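Probable glutathione reductase (Sinorhizobium meliloti, PDB 4DNA) probably catalyses the NADPH-dependent reduction of glutathione disulfide to glutathione, as an FAD-binding homodimeric flavoenzyme of the pyridine nucleotide-disulfide oxidoreductase family. Local coordinates at residues K392-A397 with K401-H406. Numbering follows the deposited sequence.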
loop_
_atom_site.group_PDB
_atom_site.type_symbol
_atom_site.label_atom_id
_atom_site.label_comp_id
_atom_site.label_asym_id
_atom_site.label_seq_id
_atom_site.Cartn_x
_atom_site.Cartn_y
_atom_site.Cartn_z
ATOM N N LYS A 392 -2.594 -2.719 -14.149
ATOM C CA LYS A 392 -2.924 -2.304 -15.500
ATOM C C LYS A 392 -3.229 -0.829 -15.606
ATOM O O LYS A 392 -4.107 -0.330 -14.924
ATOM C CB LYS A 392 -4.069 -3.159 -16.050
ATOM C CG LYS A 392 -4.806 -2.583 -17.245
ATOM C CD LYS A 392 -5.115 -3.670 -18.266
ATOM C CE LYS A 392 -6.252 -3.292 -19.205
ATOM N NZ LYS A 392 -7.552 -3.886 -18.818
ATOM N N LEU A 393 -2.489 -0.151 -16.478
ATOM C CA LEU A 393 -2.670 1.266 -16.750
ATOM C C LEU A 393 -3.293 1.491 -18.110
ATOM O O LEU A 393 -2.870 0.859 -19.093
ATOM C CB LEU A 393 -1.327 1.985 -16.709
ATOM C CG LEU A 393 -0.771 2.249 -15.310
ATOM C CD1 LEU A 393 0.652 2.776 -15.360
ATOM C CD2 LEU A 393 -1.674 3.226 -14.606
ATOM N N VAL A 394 -4.283 2.390 -18.175
ATOM C CA VAL A 394 -4.948 2.724 -19.448
ATOM C C VAL A 394 -4.712 4.205 -19.801
ATOM O O VAL A 394 -4.952 5.093 -18.967
ATOM C CB VAL A 394 -6.452 2.396 -19.418
ATOM C CG1 VAL A 394 -7.066 2.620 -20.787
ATOM C CG2 VAL A 394 -6.690 0.963 -18.963
ATOM N N VAL A 395 -4.244 4.456 -21.028
ATOM C CA VAL A 395 -3.705 5.762 -21.431
ATOM C C VAL A 395 -4.267 6.289 -22.759
ATOM O O VAL A 395 -4.389 5.540 -23.741
ATOM C CB VAL A 395 -2.179 5.677 -21.531
ATOM C CG1 VAL A 395 -1.590 6.864 -22.284
ATOM C CG2 VAL A 395 -1.587 5.535 -20.135
ATOM N N ASN A 396 -4.599 7.579 -22.802
ATOM C CA ASN A 396 -5.041 8.199 -24.039
ATOM C C ASN A 396 -3.856 8.574 -24.927
ATOM O O ASN A 396 -3.055 9.422 -24.563
ATOM C CB ASN A 396 -5.917 9.418 -23.758
ATOM C CG ASN A 396 -6.498 10.037 -25.024
ATOM O OD1 ASN A 396 -5.985 9.864 -26.127
ATOM N ND2 ASN A 396 -7.570 10.778 -24.858
ATOM N N ALA A 397 -3.775 7.943 -26.102
ATOM C CA ALA A 397 -2.659 8.139 -27.031
ATOM C C ALA A 397 -2.463 9.587 -27.447
ATOM O O ALA A 397 -1.335 10.005 -27.683
ATOM C CB ALA A 397 -2.818 7.260 -28.258
ATOM N N LYS A 401 -2.549 11.015 -21.216
ATOM C CA LYS A 401 -3.262 10.928 -19.941
ATOM C C LYS A 401 -3.475 9.494 -19.481
ATOM O O LYS A 401 -3.982 8.673 -20.238
ATOM C CB LYS A 401 -4.649 11.588 -20.035
ATOM C CG LYS A 401 -4.685 13.102 -20.005
ATOM C CD LYS A 401 -3.908 13.689 -18.839
ATOM C CE LYS A 401 -4.010 15.216 -18.830
ATOM N NZ LYS A 401 -5.364 15.680 -18.399
ATOM N N VAL A 402 -3.142 9.198 -18.229
ATOM C CA VAL A 402 -3.666 7.974 -17.622
ATOM C C VAL A 402 -5.158 8.167 -17.308
ATOM O O VAL A 402 -5.526 9.040 -16.565
ATOM C CB VAL A 402 -2.907 7.574 -16.360
ATOM C CG1 VAL A 402 -3.536 6.321 -15.777
ATOM C CG2 VAL A 402 -1.432 7.359 -16.675
ATOM N N VAL A 403 -6.011 7.356 -17.900
ATOM C CA VAL A 403 -7.450 7.538 -17.774
ATOM C C VAL A 403 -8.041 6.412 -16.916
ATOM O O VAL A 403 -9.228 6.432 -16.568
ATOM C CB VAL A 403 -8.149 7.556 -19.171
ATOM C CG1 VAL A 403 -7.646 8.707 -20.042
ATOM C CG2 VAL A 403 -7.983 6.222 -19.902
ATOM N N GLY A 404 -7.207 5.426 -16.599
ATOM C CA GLY A 404 -7.621 4.293 -15.806
ATOM C C GLY A 404 -6.401 3.565 -15.294
ATOM O O GLY A 404 -5.420 3.365 -16.033
ATOM N N ALA A 405 -6.466 3.205 -14.012
ATOM C CA ALA A 405 -5.493 2.343 -13.342
ATOM C C ALA A 405 -6.259 1.297 -12.528
ATOM O O ALA A 405 -7.211 1.631 -11.820
ATOM C CB ALA A 405 -4.600 3.149 -12.437
ATOM N N HIS A 406 -5.839 0.035 -12.662
ATOM C CA HIS A 406 -6.491 -1.130 -12.069
ATOM C C HIS A 406 -5.471 -2.087 -11.534
ATOM O O HIS A 406 -4.538 -2.479 -12.243
ATOM C CB HIS A 406 -7.341 -1.834 -13.112
ATOM C CG HIS A 406 -8.136 -0.893 -13.976
ATOM N ND1 HIS A 406 -9.337 -0.399 -13.600
ATOM C CD2 HIS A 406 -7.852 -0.342 -15.221
ATOM C CE1 HIS A 406 -9.796 0.422 -14.558
ATOM N NE2 HIS A 406 -8.885 0.452 -15.552
#
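Val394 faces two residues of the partner strand at once, Val403 and Gly404, which identifies a classic beta bulge in this antiparallel hairpin. Its carbonyl oxygen accepts both amides: Val403 N lies 2.7 Å from Val394 O, whereas Gly404 N sits 3.3 Å from the same oxygen and meets it less squarely, with an N-H...O angle of 140°. Beyond the bulge the ladder is regular, Lys392 and His406 forming a hydrogen-bonded pair through both backbone amides.

The face bearing Leu393, Val395, Val402 and Ala405 is closely packed. One methyl, Leu393 CD2, serves two partners, 3.6 Å from Ala405 CB and 3.8 Å from Val402 CG1, while Val395 CG2 meets Val402 CG2 at 3.9 Å. At the bulge, Val394 CG1 touches Val403 CG2 at 3.8 Å.

On the other face, the turn of His406, CG anti to the carbonyl carbon (chi1 -43°), brings the CD2/NE2 edge of its ring to Val394 CG2, 4.1 Å from His406 NE2. His406 ND1 is hydrogen-bonded to Thr353 OG1. An alanine in place of His406 is likely to leave that hydroxyl without this partner and uncover Val394 CG2.

Side-chain contact thins toward the turn, where Lys401 is partly exposed and its chain leads away; the backbone pairing persists, Asn396 N lying 2.9 Å from Lys401 O.

Within the dimerisation domain's antiparallel sheet, strand 389-396 continues to 367-375 and strand 402-408 to 351-355. Helices 412-424 and 429-433 cover the Leu393 face through Leu419, Leu423 and Phe432; on the opposite face, Lys392 NZ forms salt bridges with Asp210, Asp212 and Glu358.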